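Long-range contacts in myosin IE heavy chain (Dictyostelium discoideum, PDB 1LKX), which binds actin and hydrolyses ATP in an actin-activated way through its motor domain, and may move membranes relative to actin: residues K63-R68 against M77-N82; Y226-K231 against L274-I279; E429-K434 against A622-R627. All coordinates share one frame; numbering follows the deposited sequence.

Interaction 1 of 3, residues K63-R68 against M77-N82. Unlike the reference sequence in segment 77-82: Met77 (reference Ile).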
loop_
_atom_site.group_PDB
_atom_site.type_symbol
_atom_site.label_atom_id
_atom_site.label_comp_id
_atom_site.label_asym_id
_atom_site.label_seq_id
_atom_site.Cartn_x
_atom_site.Cartn_y
_atom_site.Cartn_z
ATOM N N LYS A 63 17.026 -15.744 14.385
ATOM C CA LYS A 63 18.352 -15.828 14.970
ATOM C C LYS A 63 19.360 -16.314 13.935
ATOM O O LYS A 63 20.514 -15.899 13.931
ATOM C CB LYS A 63 18.339 -16.790 16.159
ATOM C CG LYS A 63 17.342 -16.437 17.261
ATOM C CD LYS A 63 17.297 -17.507 18.346
ATOM C CE LYS A 63 16.121 -17.308 19.295
ATOM N NZ LYS A 63 15.874 -18.493 20.184
ATOM N N ALA A 64 18.918 -17.191 13.043
ATOM C CA ALA A 64 19.802 -17.744 12.025
ATOM C C ALA A 64 20.316 -16.727 11.019
ATOM O O ALA A 64 21.488 -16.755 10.653
ATOM C CB ALA A 64 19.104 -18.868 11.302
ATOM N N TYR A 65 19.444 -15.828 10.569
ATOM C CA TYR A 65 19.848 -14.826 9.592
ATOM C C TYR A 65 20.415 -13.575 10.216
ATOM O O TYR A 65 21.028 -12.751 9.529
ATOM C CB TYR A 65 18.678 -14.437 8.709
ATOM C CG TYR A 65 18.230 -15.537 7.795
ATOM C CD1 TYR A 65 17.339 -16.507 8.231
ATOM C CD2 TYR A 65 18.715 -15.619 6.496
ATOM C CE1 TYR A 65 16.938 -17.533 7.402
ATOM C CE2 TYR A 65 18.326 -16.640 5.657
ATOM C CZ TYR A 65 17.438 -17.599 6.113
ATOM O OH TYR A 65 17.074 -18.636 5.282
ATOM N N ASN A 66 20.207 -13.428 11.518
ATOM C CA ASN A 66 20.704 -12.258 12.218
ATOM C C ASN A 66 22.222 -12.206 12.163
ATOM O O ASN A 66 22.893 -13.175 12.497
ATOM C CB ASN A 66 20.249 -12.278 13.672
ATOM C CG ASN A 66 20.550 -10.983 14.387
ATOM O OD1 ASN A 66 20.308 -10.857 15.588
ATOM N ND2 ASN A 66 21.077 -10.004 13.652
ATOM N N GLY A 67 22.752 -11.071 11.728
ATOM C CA GLY A 67 24.189 -10.897 11.649
ATOM C C GLY A 67 24.847 -11.486 10.415
ATOM O O GLY A 67 25.766 -10.886 9.844
ATOM N N ARG A 68 24.366 -12.655 10.002
ATOM C CA ARG A 68 24.911 -13.352 8.847
ATOM C C ARG A 68 24.823 -12.608 7.513
ATOM O O ARG A 68 23.976 -11.732 7.323
ATOM C CB ARG A 68 24.241 -14.720 8.723
ATOM C CG ARG A 68 24.507 -15.608 9.917
ATOM C CD ARG A 68 24.130 -17.038 9.650
ATOM N NE ARG A 68 24.842 -17.937 10.549
ATOM C CZ ARG A 68 26.163 -18.083 10.553
ATOM N NH1 ARG A 68 26.918 -17.393 9.704
ATOM N NH2 ARG A 68 26.734 -18.919 11.405
ATOM N N MET A 77 13.534 -13.466 3.261
ATOM C CA MET A 77 13.036 -12.150 3.587
ATOM C C MET A 77 13.886 -11.517 4.697
ATOM O O MET A 77 14.178 -10.321 4.681
ATOM C CB MET A 77 11.599 -12.294 4.060
ATOM C CG MET A 77 10.897 -10.994 4.212
ATOM S SD MET A 77 10.875 -10.185 2.622
ATOM C CE MET A 77 12.422 -9.132 2.733
ATOM N N TYR A 78 14.293 -12.337 5.658
ATOM C CA TYR A 78 15.081 -11.861 6.779
ATOM C C TYR A 78 16.418 -11.263 6.415
ATOM O O TYR A 78 16.881 -10.327 7.066
ATOM C CB TYR A 78 15.296 -12.979 7.775
ATOM C CG TYR A 78 14.041 -13.420 8.482
ATOM C CD1 TYR A 78 12.884 -12.654 8.450
ATOM C CD2 TYR A 78 14.016 -14.613 9.201
ATOM C CE1 TYR A 78 11.735 -13.067 9.115
ATOM C CE2 TYR A 78 12.867 -15.036 9.873
ATOM C CZ TYR A 78 11.735 -14.263 9.827
ATOM O OH TYR A 78 10.603 -14.687 10.479
ATOM N N ALA A 79 17.041 -11.805 5.381
ATOM C CA ALA A 79 18.337 -11.310 4.952
ATOM C C ALA A 79 18.222 -9.846 4.556
ATOM O O ALA A 79 19.156 -9.069 4.726
ATOM C CB ALA A 79 18.833 -12.130 3.779
ATOM N N LEU A 80 17.066 -9.475 4.027
ATOM C CA LEU A 80 16.843 -8.111 3.599
ATOM C C LEU A 80 16.716 -7.243 4.838
ATOM O O LEU A 80 17.362 -6.203 4.952
ATOM C CB LEU A 80 15.568 -8.035 2.757
ATOM C CG LEU A 80 15.457 -6.873 1.763
ATOM C CD1 LEU A 80 14.996 -5.597 2.456
ATOM C CD2 LEU A 80 16.824 -6.683 1.090
ATOM N N ALA A 81 15.886 -7.684 5.776
ATOM C CA ALA A 81 15.690 -6.943 7.015
ATOM C C ALA A 81 17.021 -6.802 7.729
ATOM O O ALA A 81 17.378 -5.713 8.165
ATOM C CB ALA A 81 14.691 -7.665 7.914
ATOM N N ASN A 82 17.750 -7.911 7.846
ATOM C CA ASN A 82 19.044 -7.894 8.509
ATOM C C ASN A 82 19.973 -6.865 7.862
ATOM O O ASN A 82 20.652 -6.120 8.566
ATOM C CB ASN A 82 19.682 -9.285 8.478
ATOM C CG ASN A 82 21.022 -9.335 9.212
ATOM O OD1 ASN A 82 22.095 -9.138 8.622
ATOM N ND2 ASN A 82 20.961 -9.591 10.511
#

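Interaction 2 of 3, residues Y226-K231 against L274-I279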
loop_
_atom_site.group_PDB
_atom_site.type_symbol
_atom_site.label_atom_id
_atom_site.label_comp_id
_atom_site.label_asym_id
_atom_site.label_seq_id
_atom_site.Cartn_x
_atom_site.Cartn_y
_atom_site.Cartn_z
ATOM N N TYR A 226 -28.455 -6.143 7.483
ATOM C CA TYR A 226 -28.111 -4.778 7.133
ATOM C C TYR A 226 -27.921 -4.561 5.641
ATOM O O TYR A 226 -27.270 -5.351 4.956
ATOM C CB TYR A 226 -26.876 -4.345 7.923
ATOM C CG TYR A 226 -27.104 -4.497 9.404
ATOM C CD1 TYR A 226 -27.030 -5.745 10.008
ATOM C CD2 TYR A 226 -27.506 -3.415 10.176
ATOM C CE1 TYR A 226 -27.364 -5.917 11.342
ATOM C CE2 TYR A 226 -27.843 -3.573 11.513
ATOM C CZ TYR A 226 -27.775 -4.828 12.090
ATOM O OH TYR A 226 -28.154 -5.008 13.400
ATOM N N GLU A 227 -28.515 -3.476 5.155
ATOM C CA GLU A 227 -28.471 -3.098 3.751
ATOM C C GLU A 227 -27.066 -3.087 3.147
ATOM O O GLU A 227 -26.754 -3.876 2.252
ATOM C CB GLU A 227 -29.114 -1.726 3.582
ATOM C CG GLU A 227 -29.108 -1.220 2.157
ATOM C CD GLU A 227 -29.538 -2.293 1.165
ATOM O OE1 GLU A 227 -30.482 -3.053 1.492
ATOM O OE2 GLU A 227 -28.937 -2.370 0.064
ATOM N N TYR A 228 -26.227 -2.185 3.634
ATOM C CA TYR A 228 -24.875 -2.083 3.134
ATOM C C TYR A 228 -24.185 -3.440 3.031
ATOM O O TYR A 228 -23.564 -3.740 2.013
ATOM C CB TYR A 228 -24.047 -1.149 4.017
ATOM C CG TYR A 228 -24.441 0.306 3.924
ATOM C CD1 TYR A 228 -24.962 0.836 2.741
ATOM C CD2 TYR A 228 -24.242 1.166 5.000
ATOM C CE1 TYR A 228 -25.274 2.190 2.639
ATOM C CE2 TYR A 228 -24.545 2.512 4.911
ATOM C CZ TYR A 228 -25.061 3.022 3.729
ATOM O OH TYR A 228 -25.367 4.363 3.642
ATOM N N LEU A 229 -24.297 -4.266 4.065
ATOM C CA LEU A 229 -23.656 -5.576 4.037
ATOM C C LEU A 229 -24.357 -6.590 3.132
ATOM O O LEU A 229 -23.719 -7.432 2.506
ATOM C CB LEU A 229 -23.561 -6.148 5.448
ATOM C CG LEU A 229 -22.800 -5.303 6.468
ATOM C CD1 LEU A 229 -22.612 -6.102 7.743
ATOM C CD2 LEU A 229 -21.460 -4.896 5.902
ATOM N N LYS A 230 -25.672 -6.507 3.060
ATOM C CA LYS A 230 -26.431 -7.436 2.246
ATOM C C LYS A 230 -26.174 -7.297 0.745
ATOM O O LYS A 230 -26.125 -8.290 0.041
ATOM C CB LYS A 230 -27.919 -7.244 2.537
ATOM C CG LYS A 230 -28.827 -8.302 1.948
ATOM C CD LYS A 230 -30.281 -7.912 2.125
ATOM C CE LYS A 230 -31.194 -9.088 1.837
ATOM N NZ LYS A 230 -31.026 -10.193 2.843
ATOM N N LYS A 231 -26.012 -6.068 0.264
ATOM C CA LYS A 231 -25.803 -5.793 -1.160
ATOM C C LYS A 231 -24.888 -6.758 -1.905
ATOM O O LYS A 231 -25.324 -7.471 -2.799
ATOM C CB LYS A 231 -25.268 -4.368 -1.350
ATOM C CG LYS A 231 -26.048 -3.320 -0.598
ATOM C CD LYS A 231 -25.455 -1.934 -0.765
ATOM C CE LYS A 231 -25.718 -1.381 -2.158
ATOM N NZ LYS A 231 -25.167 0.001 -2.350
ATOM N N LEU A 274 -24.108 1.257 10.158
ATOM C CA LEU A 274 -24.937 0.119 9.802
ATOM C C LEU A 274 -26.412 0.496 9.778
ATOM O O LEU A 274 -27.154 0.063 8.894
ATOM C CB LEU A 274 -24.720 -1.029 10.779
ATOM C CG LEU A 274 -23.420 -1.801 10.638
ATOM C CD1 LEU A 274 -23.471 -3.036 11.524
ATOM C CD2 LEU A 274 -23.238 -2.193 9.197
ATOM N N HIS A 275 -26.843 1.298 10.747
ATOM C CA HIS A 275 -28.230 1.722 10.785
ATOM C C HIS A 275 -28.501 2.692 9.647
ATOM O O HIS A 275 -29.498 2.562 8.949
ATOM C CB HIS A 275 -28.551 2.355 12.137
ATOM C CG HIS A 275 -28.737 1.352 13.233
ATOM N ND1 HIS A 275 -28.329 1.577 14.532
ATOM C CD2 HIS A 275 -29.282 0.112 13.221
ATOM C CE1 HIS A 275 -28.612 0.518 15.269
ATOM N NE2 HIS A 275 -29.190 -0.386 14.499
ATOM N N ILE A 276 -27.604 3.649 9.441
ATOM C CA ILE A 276 -27.779 4.618 8.366
ATOM C C ILE A 276 -28.082 3.899 7.052
ATOM O O ILE A 276 -28.903 4.343 6.252
ATOM C CB ILE A 276 -26.507 5.475 8.169
ATOM C CG1 ILE A 276 -26.263 6.349 9.400
ATOM C CG2 ILE A 276 -26.647 6.341 6.931
ATOM C CD1 ILE A 276 -24.988 7.182 9.330
ATOM N N GLY A 277 -27.416 2.775 6.841
ATOM C CA GLY A 277 -27.619 2.023 5.620
ATOM C C GLY A 277 -29.008 1.453 5.432
ATOM O O GLY A 277 -29.387 1.065 4.324
ATOM N N ASN A 278 -29.777 1.400 6.511
ATOM C CA ASN A 278 -31.117 0.855 6.423
ATOM C C ASN A 278 -32.194 1.920 6.335
ATOM O O ASN A 278 -33.384 1.614 6.364
ATOM C CB ASN A 278 -31.372 -0.073 7.605
ATOM C CG ASN A 278 -30.546 -1.337 7.530
ATOM O OD1 ASN A 278 -30.685 -2.239 8.357
ATOM N ND2 ASN A 278 -29.676 -1.411 6.532
ATOM N N ILE A 279 -31.784 3.175 6.217
ATOM C CA ILE A 279 -32.757 4.249 6.111
ATOM C C ILE A 279 -33.329 4.300 4.703
ATOM O O ILE A 279 -32.601 4.490 3.734
ATOM C CB ILE A 279 -32.134 5.612 6.430
ATOM C CG1 ILE A 279 -31.822 5.707 7.921
ATOM C CG2 ILE A 279 -33.075 6.721 5.999
ATOM C CD1 ILE A 279 -31.268 7.044 8.329
#

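Interaction 3 of 3, residues E429-K434 against A622-R627. Unlike the reference sequence in segment 429-434: Glu429 (reference Lys).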
loop_
_atom_site.group_PDB
_atom_site.type_symbol
_atom_site.label_atom_id
_atom_site.label_comp_id
_atom_site.label_asym_id
_atom_site.label_seq_id
_atom_site.Cartn_x
_atom_site.Cartn_y
_atom_site.Cartn_z
ATOM N N GLU A 429 30.638 8.068 -14.928
ATOM C CA GLU A 429 31.915 7.837 -14.247
ATOM C C GLU A 429 32.929 7.414 -15.295
ATOM O O GLU A 429 34.144 7.466 -15.067
ATOM C CB GLU A 429 31.797 6.722 -13.199
ATOM C CG GLU A 429 31.529 7.181 -11.767
ATOM C CD GLU A 429 32.616 8.097 -11.201
ATOM O OE1 GLU A 429 32.761 8.140 -9.956
ATOM O OE2 GLU A 429 33.310 8.778 -11.991
ATOM N N GLY A 430 32.409 6.983 -16.441
ATOM C CA GLY A 430 33.254 6.552 -17.537
ATOM C C GLY A 430 33.723 5.117 -17.408
ATOM O O GLY A 430 34.921 4.845 -17.468
ATOM N N ILE A 431 32.783 4.197 -17.227
ATOM C CA ILE A 431 33.125 2.786 -17.102
ATOM C C ILE A 431 32.561 2.007 -18.278
ATOM O O ILE A 431 31.422 1.550 -18.223
ATOM C CB ILE A 431 32.553 2.167 -15.810
ATOM C CG1 ILE A 431 32.990 2.985 -14.593
ATOM C CG2 ILE A 431 33.019 0.721 -15.687
ATOM C CD1 ILE A 431 34.486 3.045 -14.403
ATOM N N GLU A 432 33.361 1.871 -19.336
ATOM C CA GLU A 432 32.975 1.140 -20.544
ATOM C C GLU A 432 31.696 0.381 -20.245
ATOM O O GLU A 432 31.701 -0.576 -19.464
ATOM C CB GLU A 432 34.088 0.166 -20.940
ATOM C CG GLU A 432 35.458 0.827 -21.103
ATOM C CD GLU A 432 35.638 1.541 -22.442
ATOM O OE1 GLU A 432 35.918 0.853 -23.451
ATOM O OE2 GLU A 432 35.498 2.787 -22.485
ATOM N N TRP A 433 30.599 0.817 -20.851
ATOM C CA TRP A 433 29.318 0.193 -20.580
ATOM C C TRP A 433 28.430 -0.073 -21.790
ATOM O O TRP A 433 28.162 0.820 -22.591
ATOM C CB TRP A 433 28.555 1.057 -19.556
ATOM C CG TRP A 433 27.282 0.438 -19.052
ATOM C CD1 TRP A 433 26.007 0.858 -19.303
ATOM C CD2 TRP A 433 27.167 -0.749 -18.266
ATOM N NE1 TRP A 433 25.105 0.000 -18.724
ATOM C CE2 TRP A 433 25.792 -0.995 -18.082
ATOM C CE3 TRP A 433 28.096 -1.631 -17.700
ATOM C CZ2 TRP A 433 25.321 -2.088 -17.357
ATOM C CZ3 TRP A 433 27.629 -2.714 -16.980
ATOM C CH2 TRP A 433 26.252 -2.934 -16.814
ATOM N N LYS A 434 27.979 -1.316 -21.920
ATOM C CA LYS A 434 27.072 -1.670 -23.001
ATOM C C LYS A 434 25.678 -1.344 -22.475
ATOM O O LYS A 434 25.089 -2.128 -21.717
ATOM C CB LYS A 434 27.184 -3.159 -23.351
ATOM C CG LYS A 434 27.371 -4.094 -22.168
ATOM C CD LYS A 434 27.498 -5.529 -22.658
ATOM C CE LYS A 434 28.162 -6.421 -21.626
ATOM N NZ LYS A 434 29.582 -6.038 -21.400
ATOM N N ALA A 622 26.533 -7.688 -16.456
ATOM C CA ALA A 622 27.442 -6.725 -17.070
ATOM C C ALA A 622 28.026 -5.725 -16.068
ATOM O O ALA A 622 29.191 -5.336 -16.175
ATOM C CB ALA A 622 26.716 -5.979 -18.191
ATOM N N GLY A 623 27.212 -5.324 -15.095
ATOM C CA GLY A 623 27.643 -4.362 -14.089
ATOM C C GLY A 623 28.566 -4.895 -13.008
ATOM O O GLY A 623 29.018 -6.035 -13.075
ATOM N N PHE A 624 28.840 -4.062 -12.005
ATOM C CA PHE A 624 29.724 -4.441 -10.904
ATOM C C PHE A 624 29.008 -4.492 -9.555
ATOM O O PHE A 624 28.067 -3.742 -9.315
ATOM C CB PHE A 624 30.898 -3.464 -10.808
ATOM C CG PHE A 624 31.656 -3.296 -12.093
ATOM C CD1 PHE A 624 31.144 -2.515 -13.123
ATOM C CD2 PHE A 624 32.886 -3.922 -12.276
ATOM C CE1 PHE A 624 31.850 -2.359 -14.323
ATOM C CE2 PHE A 624 33.599 -3.772 -13.471
ATOM C CZ PHE A 624 33.080 -2.989 -14.495
ATOM N N ALA A 625 29.472 -5.374 -8.676
ATOM C CA ALA A 625 28.883 -5.529 -7.350
ATOM C C ALA A 625 28.753 -4.182 -6.676
ATOM O O ALA A 625 27.684 -3.587 -6.683
ATOM C CB ALA A 625 29.738 -6.448 -6.500
ATOM N N GLY A 626 29.848 -3.702 -6.097
ATOM C CA GLY A 626 29.820 -2.415 -5.425
ATOM C C GLY A 626 30.681 -1.360 -6.099
ATOM O O GLY A 626 31.707 -1.681 -6.706
ATOM N N ARG A 627 30.257 -0.100 -5.994
ATOM C CA ARG A 627 30.980 1.034 -6.574
ATOM C C ARG A 627 31.353 1.999 -5.462
ATOM O O ARG A 627 30.838 3.113 -5.392
ATOM C CB ARG A 627 30.122 1.762 -7.620
ATOM C CG ARG A 627 28.817 2.372 -7.104
ATOM C CD ARG A 627 27.842 1.302 -6.636
ATOM N NE ARG A 627 27.705 0.228 -7.617
ATOM C CZ ARG A 627 27.259 0.400 -8.856
ATOM N NH1 ARG A 627 26.902 1.609 -9.270
ATOM N NH2 ARG A 627 27.176 -0.634 -9.684
#

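Interaction 1 of 3, residues K63-R68 against M77-N82
Tyr65, in the last turn of helix 59-65, comes beside Ala79 of helix 77-91 with CA atoms 6.0 Å apart, and Asn66, where the chain leaves helical angles, repeats that spacing opposite Asn82. The two tyrosines meet near their roots: Tyr65 CB lies 3.8 Å from Tyr78 CB. With CG anti to its carbonyl carbon (chi1 -68°), Tyr65 carries its ring past the start of the second helix, and its CD1 reaches the edge of the Tyr78 ring, 3.9 Å from CD2 of Tyr78. The two side chains run about perpendicular to one another. Tyr65 CD2 also brushes Ala79 CB at 4.4 Å. Both hydroxyls are satisfied elsewhere, Tyr65 OH by Pro74 O and Tyr78 OH by Gln116, and His76 meets both rings. The pair joins the end of helix 59-65 to the first turn of helix 77-91 across an irregular loop in the motor domain, and the second helix leads into strand 95-100 and the P-loop; Tyr78 also touches Tyr57, a residue of the ADP pocket, and its side chain is about 10 Å from the nucleotide. One turn further on, the Asn82 side chain, extended from its helix with CG opposite the backbone N (chi1 -178°), enters the bend that ends the first helix. Its CG is 3.4 Å from Tyr65 O and 3.5 Å from Gly67 N. Replacing Asn82 with a leucine would probably leave these backbone groups facing a hydrocarbon branch instead of a polar amide. Gly67, at positive phi (82°), lets the chain bend there, while Arg68 turns its guanidinium away to a salt bridge with Glu72.

Interaction 2 of 3, residues Y226-K231 against L274-I279
In the helical upper 50 kDa region of the motor domain, the first turn of helix 227-231, with Tyr226 at its N-cap position, packs against the end of helix 260-276 and the type I turn Ile276-Ile279, with Tyr226 meeting Leu274 and Tyr228 meeting Gly277. Tyr226 has CG opposite its carbonyl carbon (chi1 -56°), which lays the ring against Leu274: Tyr226 CD2 approaches Leu274 CB at 3.7 Å, and CD1 of the same leucine lies over one face of the ring, 4.3 Å above its plane and displaced toward the rim. The carbonyl Leu274 O comes to that ring's edge, in plane, and His275 CD2 also lies at the edge, 4.3 Å from Tyr226 CE2. On the other flank Gly277 CA lies over the face of the Tyr228 ring, as in a CH-pi contact, though the modelled spacing is too tight to be trusted in detail; Ile276 CG2 is 4.0 Å from Tyr228 OH. The turn is closed by Ile279 N bonding Ile276 O at 3.1 Å, and the Asn278 amide extends to the helix start, its CG 3.8 Å from Glu227 N. Leu229 CG touches Leu274 CD2 at 4.2 Å. Around this buried contact, helix 200-206 covers Leu229 and Leu274, and helix 299-309 lies against His275 and Asn278; helix 342-372 packs on Ile276 and receives the Tyr228 hydroxyl at Asp350.

Interaction 3 of 3, residues E429-K434 against A622-R627
Ile431, Trp433 and Lys434, where the chain leaves the long helix 398-430, meet Ala622, Gly623 and Phe624 at the end of helix 614-622. In myosin terms this is the relay helix and the start of the relay loop against the exit of the SH1 helix, where the chain passes into the converter. Gly430, at positive phi, is the C-prime residue of the Schellman motif that ends the relay helix, and from Ile431 onward the chain is irregular. Ile431 uses its CG2 branch, placed opposite the backbone N, to touch the far end of the Phe624 ring, 3.6 Å from CE1 and 3.9 Å from CZ. The approach is oblique to the ring. Two residues on, Trp433 swings its indole inward, CG being anti to the backbone N (chi1 -173°), and leads with the outer rim of the six-membered ring. That rim faces the backbone joining Ala622 to Gly623: both Ala622 O and Gly623 N lie at the indole edge, near its plane, while Trp433 CH2 packs on Ala622 CB at 3.4 Å. Tyr426 of the relay helix meets the same indole. Lys434 completes the row with its aliphatic part, CE lying 3.8 Å from Ala622 CB. Within the second segment, Arg627 folds back so that NH2 donates to Phe624 O over 3.3 Å (N-H...O 163°); the oxygen lies in the guanidinium plane, although the donor is tilted 26° from the carbonyl plane. NH1 of that arginine forms a salt bridge to Glu425 of the relay helix. Beyond Phe624, Ala625 and Gly626 form a classic beta bulge opposite Ile679 of strand 677-679, whose Phe678 touches Ile431 and Arg627, and strand 670-672 brings Arg671 against Ile431 and Phe624.

From the N terminus the three contacts follow one another in series, with none nested or crossing. Interaction 1 closes a short loop of eight residues ahead of helix 77-91, which leads to strand 95-100 and the P-loop. Interaction 2 closes 42 largely helical residues in the upper 50 kDa region, on the opposite side of the chain's centre from interaction 1, their centres about 48 Å apart. Interaction 3 spans 187 residues, joining the end of the relay helix to the passage from the SH1 helix into the converter; its centre lies about 28 Å from that of interaction 1 and about 61 Å from that of interaction 2. None touches another; each ties together different parts of the motor domain.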